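Local coordinates for protein putative esterase PA1618 (Pseudomonas aeruginosa, PDB 4QD8) that probably hydrolyses acyl-coenzyme A thioesters, possibly 1,4-dihydroxy-2-naphthoyl-CoA, as a hotdog-fold thioesterase of the PaaI family that binds phenacyl-CoA in the crystal, at residues A39-D44 with G98-V103; D23-R28 with S45-P50. All blocks are in the same frame, centred on the assembly; numbering follows the deposited sequence.

Contact 1: A39-D44 with G98-V103; sequences ASMPVD and GRVTAV
Arg-99 reaches across from its own strand to Ser-40, and its path shows how a long side chain can brace two neighbouring strands. Its CB lies 3.4 Å from Met-41 O, and CG passes near Pro-42 CA. A bend at chi3 (69°) then lays the guanidinium back over the backbone of segment 39-44, with Met-41 C below the centre of one face and Pro-42 N nearer the rim. Of its nitrogens, NE (3.0 Å) and NH2 (2.9 Å) both grip Ser-40 OG, which sits exactly in the guanidinium plane, while NH1 rests 3.5 Å from Pro-42 CD. The paired in-plane bonds fix how the guanidinium is turned, and Ser-40 OG is also hydrogen-bonded to Glu-30.

Within the sheet, Met-41 and Val-100 exchange two backbone hydrogen bonds, as do Ala-39 and Ala-102; Val-43 N adds one to Gly-98 O (2.8 Å). On the face carrying Met-41 and Val-100, the two side chains run side by side, CE of Met-41 3.8 Å from CG1 of Val-100, and Leu-62 of helix 56-72 packs on Val-100. This strand pair is part of the curved antiparallel sheet that wraps round the long central helix in the hotdog fold.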
ATOM      1  N   ALA A  39       9.849   7.841 -18.268  1.00 17.02           N
ATOM      2  CA  ALA A  39      11.025   6.985 -18.453  1.00 16.01           C
ATOM      3  C   ALA A  39      10.557   5.609 -18.885  1.00 19.72           C
ATOM      4  O   ALA A  39       9.451   5.207 -18.555  1.00 18.45           O
ATOM      5  CB  ALA A  39      11.825   6.863 -17.152  1.00 17.71           C
ATOM      6  N   SER A  40      11.406   4.885 -19.607  1.00 18.88           N
ATOM      7  CA  SER A  40      11.075   3.539 -20.050  1.00 17.98           C
ATOM      8  C   SER A  40      12.198   2.578 -19.706  1.00 18.20           C
ATOM      9  O   SER A  40      13.299   2.999 -19.344  1.00 18.33           O
ATOM     10  CB  SER A  40      10.806   3.515 -21.551  1.00 21.25           C
ATOM     11  OG  SER A  40      12.010   3.721 -22.269  1.00 22.11           O
ATOM     12  N   MET A  41      11.916   1.284 -19.809  1.00 18.08           N
ATOM     13  CA  MET A  41      12.861   0.258 -19.412  1.00 19.23           C
ATOM     14  C   MET A  41      12.619  -0.949 -20.295  1.00 18.69           C
ATOM     15  O   MET A  41      11.475  -1.266 -20.589  1.00 16.70           O
ATOM     16  CB  MET A  41      12.605  -0.124 -17.956  1.00 16.35           C
ATOM     17  CG  MET A  41      13.629  -1.068 -17.327  1.00 18.83           C
ATOM     18  SD  MET A  41      13.256  -1.386 -15.587  1.00 20.00           S
ATOM     19  CE  MET A  41      11.631  -2.114 -15.739  1.00 18.74           C
ATOM     20  N   PRO A  42      13.695  -1.628 -20.720  1.00 20.25           N
ATOM     21  CA  PRO A  42      13.503  -2.847 -21.521  1.00 21.45           C
ATOM     22  C   PRO A  42      12.895  -3.989 -20.720  1.00 20.09           C
ATOM     23  O   PRO A  42      13.137  -4.107 -19.513  1.00 18.25           O
ATOM     24  CB  PRO A  42      14.934  -3.224 -21.932  1.00 21.70           C
ATOM     25  CG  PRO A  42      15.806  -2.590 -20.872  1.00 22.82           C
ATOM     26  CD  PRO A  42      15.119  -1.286 -20.568  1.00 21.97           C
ATOM     27  N   VAL A  43      12.089  -4.808 -21.393  1.00 17.70           N
ATOM     28  CA  VAL A  43      11.588  -6.051 -20.822  1.00 18.22           C
ATOM     29  C   VAL A  43      12.398  -7.179 -21.448  1.00 20.88           C
ATOM     30  O   VAL A  43      12.100  -7.633 -22.563  1.00 21.02           O
ATOM     31  CB  VAL A  43      10.079  -6.232 -21.094  1.00 17.52           C
ATOM     32  CG1 VAL A  43       9.572  -7.525 -20.490  1.00 19.60           C
ATOM     33  CG2 VAL A  43       9.292  -5.027 -20.540  1.00 20.35           C
ATOM     34  N   ASP A  44      13.445  -7.600 -20.745  1.00 20.18           N
ATOM     35  CA  ASP A  44      14.353  -8.615 -21.267  1.00 20.67           C
ATOM     36  C   ASP A  44      15.007  -9.383 -20.118  1.00 19.67           C
ATOM     37  O   ASP A  44      14.512  -9.342 -19.000  1.00 18.18           O
ATOM     38  CB  ASP A  44      15.368  -8.015 -22.271  1.00 21.53           C
ATOM     39  CG  ASP A  44      16.312  -6.988 -21.649  1.00 23.05           C
ATOM     40  OD1 ASP A  44      16.589  -7.034 -20.433  1.00 24.74           O
ATOM     41  OD2 ASP A  44      16.808  -6.137 -22.407  1.00 27.47           O
ATOM     42  N   GLY A  98       9.638  -6.202 -25.441  1.00 23.85           N
ATOM     43  CA  GLY A  98       9.506  -4.788 -25.739  1.00 23.44           C
ATOM     44  C   GLY A  98      10.002  -3.944 -24.582  1.00 21.09           C
ATOM     45  O   GLY A  98      10.974  -4.304 -23.919  1.00 19.81           O
ATOM     46  N   ARG A  99       9.338  -2.815 -24.351  1.00 21.59           N
ATOM     47  CA  ARG A  99       9.703  -1.927 -23.247  1.00 21.73           C
ATOM     48  C   ARG A  99       8.479  -1.588 -22.411  1.00 20.98           C
ATOM     49  O   ARG A  99       7.339  -1.652 -22.885  1.00 21.68           O
ATOM     50  CB  ARG A  99      10.332  -0.628 -23.768  1.00 19.70           C
ATOM     51  CG  ARG A  99      11.600  -0.816 -24.604  1.00 23.09           C
ATOM     52  CD  ARG A  99      12.154   0.518 -25.064  1.00 24.65           C
ATOM     53  NE  ARG A  99      12.699   1.314 -23.967  1.00 23.50           N
ATOM     54  CZ  ARG A  99      13.868   1.078 -23.379  1.00 29.04           C
ATOM     55  NH1 ARG A  99      14.621   0.056 -23.772  1.00 29.81           N
ATOM     56  NH2 ARG A  99      14.292   1.859 -22.390  1.00 27.78           N
ATOM     57  N   VAL A 100       8.724  -1.226 -21.157  1.00 18.25           N
ATOM     58  CA  VAL A 100       7.658  -0.738 -20.299  1.00 18.10           C
ATOM     59  C   VAL A 100       7.909   0.748 -20.047  1.00 15.17           C
ATOM     60  O   VAL A 100       9.041   1.158 -19.767  1.00 16.62           O
ATOM     61  CB  VAL A 100       7.552  -1.550 -18.987  1.00 17.25           C
ATOM     62  CG1 VAL A 100       8.870  -1.567 -18.228  1.00 15.92           C
ATOM     63  CG2 VAL A 100       6.409  -1.027 -18.116  1.00 17.56           C
ATOM     64  N   THR A 101       6.859   1.554 -20.191  1.00 15.16           N
ATOM     65  CA  THR A 101       6.975   3.013 -20.099  1.00 16.58           C
ATOM     66  C   THR A 101       6.218   3.527 -18.877  1.00 16.87           C
ATOM     67  O   THR A 101       5.054   3.180 -18.682  1.00 18.10           O
ATOM     68  CB  THR A 101       6.401   3.666 -21.367  1.00 18.77           C
ATOM     69  OG1 THR A 101       7.156   3.231 -22.506  1.00 21.55           O
ATOM     70  CG2 THR A 101       6.480   5.188 -21.284  1.00 20.55           C
ATOM     71  N   ALA A 102       6.883   4.346 -18.060  1.00 17.94           N
ATOM     72  CA  ALA A 102       6.274   4.876 -16.844  1.00 16.57           C
ATOM     73  C   ALA A 102       6.112   6.382 -16.980  1.00 16.86           C
ATOM     74  O   ALA A 102       7.008   7.060 -17.473  1.00 16.79           O
ATOM     75  CB  ALA A 102       7.143   4.553 -15.634  1.00 17.45           C
ATOM     76  N   VAL A 103       4.967   6.901 -16.546  1.00 15.41           N
ATOM     77  CA  VAL A 103       4.739   8.353 -16.541  1.00 16.14           C
ATOM     78  C   VAL A 103       4.418   8.785 -15.117  1.00 15.30           C
ATOM     79  O   VAL A 103       3.522   8.225 -14.490  1.00 16.05           O
ATOM     80  CB  VAL A 103       3.576   8.740 -17.468  1.00 18.99           C
ATOM     81  CG1 VAL A 103       3.405  10.261 -17.535  1.00 20.95           C
ATOM     82  CG2 VAL A 103       3.812   8.196 -18.870  1.00 22.79           C
TER

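Contact 2: D23-R28 with S45-P50; sequences DLLGIR and SRTHQP
Arg-46 lays its side chain along the end of helix 21-25, overlapping the backbone of Leu-24, Leu-25 and Gly-26. Its CD lies 3.6 Å from Leu-24 O. A bend about the CG-CD bond (chi3 -72°) brings the guanidinium past the helix end: Leu-25 O stands over one face, 4.3 Å above the plane and toward its rim, and NH1 comes 4.1 Å from Gly-26 CA. These are packing contacts; the polar end pairs instead with Asp-44, NH2 forming a salt bridge to its carboxylate.

The helix end is a Schellman motif, in which Gly-26 takes a positive phi (78°) and its N bonds back to Asp-23 O; with no CB, Gly-26 leaves Arg-46 NH1 uncrowded. In this hotdog domain the short helix leads into strand 28-32, and the loop 45-50 leads toward the long helix 56-72, on whose Val-61 Leu-25 also packs.

Leu-25 carries the apolar part. From CB it meets Thr-47 CG2 at 4.1 Å, and its CD2 lies 3.5 Å from Arg-46 O, a buried carbonyl that has no hydrogen-bonding partner in the model. Thr-47 can present its methyl to the leucine because its hydroxyl is turned away to Pro-42 O and Asp-44 N. Across the subunit interface, Leu-24 of the second subunit packs on both Leu-25 and Arg-46.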
ATOM      1  N   ASP A  23      21.121   2.333 -14.602  1.00 22.29           N
ATOM      2  CA  ASP A  23      21.987   2.096 -15.750  1.00 24.16           C
ATOM      3  C   ASP A  23      22.043   0.603 -16.067  1.00 24.24           C
ATOM      4  O   ASP A  23      21.974   0.193 -17.230  1.00 26.68           O
ATOM      5  CB  ASP A  23      23.394   2.614 -15.450  1.00 27.84           C
ATOM      6  CG  ASP A  23      24.236   2.755 -16.697  1.00 33.87           C
ATOM      7  OD1 ASP A  23      23.659   3.008 -17.773  1.00 38.49           O
ATOM      8  OD2 ASP A  23      25.471   2.616 -16.588  1.00 40.12           O
ATOM      9  N   LEU A  24      22.176  -0.206 -15.019  1.00 22.26           N
ATOM     10  CA  LEU A  24      22.210  -1.654 -15.160  1.00 20.97           C
ATOM     11  C   LEU A  24      20.968  -2.189 -15.884  1.00 24.96           C
ATOM     12  O   LEU A  24      21.071  -3.071 -16.736  1.00 23.87           O
ATOM     13  CB  LEU A  24      22.360  -2.315 -13.781  1.00 22.22           C
ATOM     14  CG  LEU A  24      22.700  -3.807 -13.782  1.00 26.38           C
ATOM     15  CD1 LEU A  24      24.052  -4.015 -14.433  1.00 30.55           C
ATOM     16  CD2 LEU A  24      22.715  -4.382 -12.381  1.00 24.32           C
ATOM     17  N   LEU A  25      19.797  -1.641 -15.568  1.00 20.31           N
ATOM     18  CA  LEU A  25      18.550  -2.147 -16.151  1.00 18.82           C
ATOM     19  C   LEU A  25      18.129  -1.456 -17.444  1.00 21.64           C
ATOM     20  O   LEU A  25      17.108  -1.806 -18.019  1.00 21.62           O
ATOM     21  CB  LEU A  25      17.410  -2.064 -15.132  1.00 17.95           C
ATOM     22  CG  LEU A  25      17.636  -2.769 -13.794  1.00 18.71           C
ATOM     23  CD1 LEU A  25      16.364  -2.654 -12.957  1.00 19.20           C
ATOM     24  CD2 LEU A  25      18.027  -4.230 -14.016  1.00 20.17           C
ATOM     25  N   GLY A  26      18.885  -0.453 -17.884  1.00 19.48           N
ATOM     26  CA  GLY A  26      18.551   0.235 -19.115  1.00 20.82           C
ATOM     27  C   GLY A  26      17.421   1.238 -19.001  1.00 20.26           C
ATOM     28  O   GLY A  26      16.780   1.575 -19.993  1.00 19.30           O
ATOM     29  N   ILE A  27      17.184   1.741 -17.793  1.00 20.35           N
ATOM     30  CA  ILE A  27      16.203   2.807 -17.620  1.00 19.95           C
ATOM     31  C   ILE A  27      16.633   4.055 -18.386  1.00 17.86           C
ATOM     32  O   ILE A  27      17.784   4.499 -18.302  1.00 19.56           O
ATOM     33  CB  ILE A  27      15.946   3.122 -16.125  1.00 18.17           C
ATOM     34  CG1 ILE A  27      15.285   1.924 -15.442  1.00 17.15           C
ATOM     35  CG2 ILE A  27      15.065   4.373 -15.978  1.00 17.45           C
ATOM     36  CD1 ILE A  27      15.094   2.085 -13.904  1.00 19.47           C
ATOM     37  N   ARG A  28      15.703   4.590 -19.164  1.00 17.48           N
ATOM     38  CA  ARG A  28      15.975   5.745 -19.999  1.00 19.75           C
ATOM     39  C   ARG A  28      14.920   6.809 -19.745  1.00 19.79           C
ATOM     40  O   ARG A  28      13.735   6.571 -19.979  1.00 19.24           O
ATOM     41  CB  ARG A  28      15.962   5.323 -21.477  1.00 22.57           C
ATOM     42  CG  ARG A  28      16.291   6.439 -22.457  1.00 29.62           C
ATOM     43  CD  ARG A  28      16.204   5.949 -23.902  1.00 33.99           C
ATOM     44  NE  ARG A  28      14.825   5.687 -24.321  1.00 37.05           N
ATOM     45  CZ  ARG A  28      14.472   4.768 -25.216  1.00 38.35           C
ATOM     46  NH1 ARG A  28      15.393   4.006 -25.789  1.00 38.97           N
ATOM     47  NH2 ARG A  28      13.193   4.598 -25.526  1.00 39.31           N
ATOM     48  N   SER A  45      16.098 -10.097 -20.384  1.00 21.28           N
ATOM     49  CA  SER A  45      16.736 -10.903 -19.342  1.00 21.71           C
ATOM     50  C   SER A  45      17.206 -10.089 -18.133  1.00 21.26           C
ATOM     51  O   SER A  45      17.337 -10.623 -17.030  1.00 22.78           O
ATOM     52  CB  SER A  45      17.899 -11.719 -19.920  1.00 23.96           C
ATOM     53  OG  SER A  45      18.849 -10.867 -20.521  1.00 29.52           O
ATOM     54  N   ARG A  46      17.440  -8.797 -18.331  1.00 20.40           N
ATOM     55  CA  ARG A  46      17.885  -7.953 -17.225  1.00 19.97           C
ATOM     56  C   ARG A  46      16.760  -7.698 -16.224  1.00 20.01           C
ATOM     57  O   ARG A  46      17.016  -7.442 -15.049  1.00 18.37           O
ATOM     58  CB  ARG A  46      18.408  -6.617 -17.751  1.00 24.30           C
ATOM     59  CG  ARG A  46      19.725  -6.703 -18.500  1.00 26.63           C
ATOM     60  CD  ARG A  46      20.007  -5.403 -19.229  1.00 27.91           C
ATOM     61  NE  ARG A  46      19.133  -5.228 -20.392  1.00 28.80           N
ATOM     62  CZ  ARG A  46      19.142  -4.170 -21.196  1.00 27.10           C
ATOM     63  NH1 ARG A  46      19.972  -3.161 -20.964  1.00 31.22           N
ATOM     64  NH2 ARG A  46      18.317  -4.112 -22.234  1.00 32.07           N
ATOM     65  N   THR A  47      15.519  -7.756 -16.701  1.00 18.66           N
ATOM     66  CA  THR A  47      14.364  -7.321 -15.913  1.00 16.22           C
ATOM     67  C   THR A  47      13.314  -8.426 -15.781  1.00 17.38           C
ATOM     68  O   THR A  47      12.305  -8.252 -15.100  1.00 16.98           O
ATOM     69  CB  THR A  47      13.700  -6.065 -16.526  1.00 17.07           C
ATOM     70  OG1 THR A  47      13.367  -6.332 -17.889  1.00 17.63           O
ATOM     71  CG2 THR A  47      14.639  -4.838 -16.471  1.00 14.99           C
ATOM     72  N   HIS A  48      13.542  -9.570 -16.427  1.00 17.66           N
ATOM     73  CA  HIS A  48      12.631 -10.707 -16.277  1.00 18.32           C
ATOM     74  C   HIS A  48      12.689 -11.353 -14.890  1.00 16.80           C
ATOM     75  O   HIS A  48      13.727 -11.316 -14.217  1.00 18.18           O
ATOM     76  CB  HIS A  48      12.988 -11.806 -17.296  1.00 18.68           C
ATOM     77  CG  HIS A  48      12.405 -11.611 -18.658  1.00 19.39           C
ATOM     78  ND1 HIS A  48      12.894 -12.277 -19.766  1.00 22.61           N
ATOM     79  CD2 HIS A  48      11.374 -10.849 -19.101  1.00 19.91           C
ATOM     80  CE1 HIS A  48      12.193 -11.927 -20.830  1.00 22.05           C
ATOM     81  NE2 HIS A  48      11.272 -11.058 -20.458  1.00 20.69           N
ATOM     82  N   GLN A  49      11.578 -11.961 -14.461  1.00 17.25           N
ATOM     83  CA  GLN A  49      11.626 -12.956 -13.381  1.00 17.38           C
ATOM     84  C   GLN A  49      11.860 -14.338 -14.033  1.00 20.43           C
ATOM     85  O   GLN A  49      11.965 -14.407 -15.255  1.00 20.10           O
ATOM     86  CB  GLN A  49      10.370 -12.885 -12.486  1.00 17.65           C
ATOM     87  CG  GLN A  49       9.050 -12.610 -13.187  1.00 17.81           C
ATOM     88  CD  GLN A  49       8.441 -13.868 -13.751  1.00 22.25           C
ATOM     89  OE1 GLN A  49       8.948 -14.432 -14.719  1.00 25.22           O
ATOM     90  NE2 GLN A  49       7.359 -14.325 -13.141  1.00 28.48           N
ATOM     91  N   PRO A  50      11.981 -15.421 -13.232  1.00 19.84           N
ATOM     92  CA  PRO A  50      12.448 -16.669 -13.868  1.00 22.01           C
ATOM     93  C   PRO A  50      11.523 -17.301 -14.910  1.00 27.47           C
ATOM     94  O   PRO A  50      11.971 -18.194 -15.639  1.00 31.08           O
ATOM     95  CB  PRO A  50      12.644 -17.606 -12.674  1.00 21.25           C
ATOM     96  CG  PRO A  50      13.008 -16.676 -11.549  1.00 24.06           C
ATOM     97  CD  PRO A  50      12.102 -15.495 -11.766  1.00 18.92           C
TER

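From the N terminus, the chain enters contact 2 at the end of helix 21-25, turns into strand 28-32 and returns along strand 36-42, whose end opens contact 1. The loop 45-50 then closes contact 2 after a short excursion of two strands. Only after helix 56-72 and strand 80-91 does the chain come back, at 98-103, to close contact 1. The two closures therefore cross: segment 39-44 lies between the halves of contact 2, and segment 45-50 between those of contact 1. They also touch, Pro-42 CG packing 3.2 Å from Leu-25 O. Together they tie helix 21-25 and the loop before helix 56-72 to neighbouring strands of the sheet.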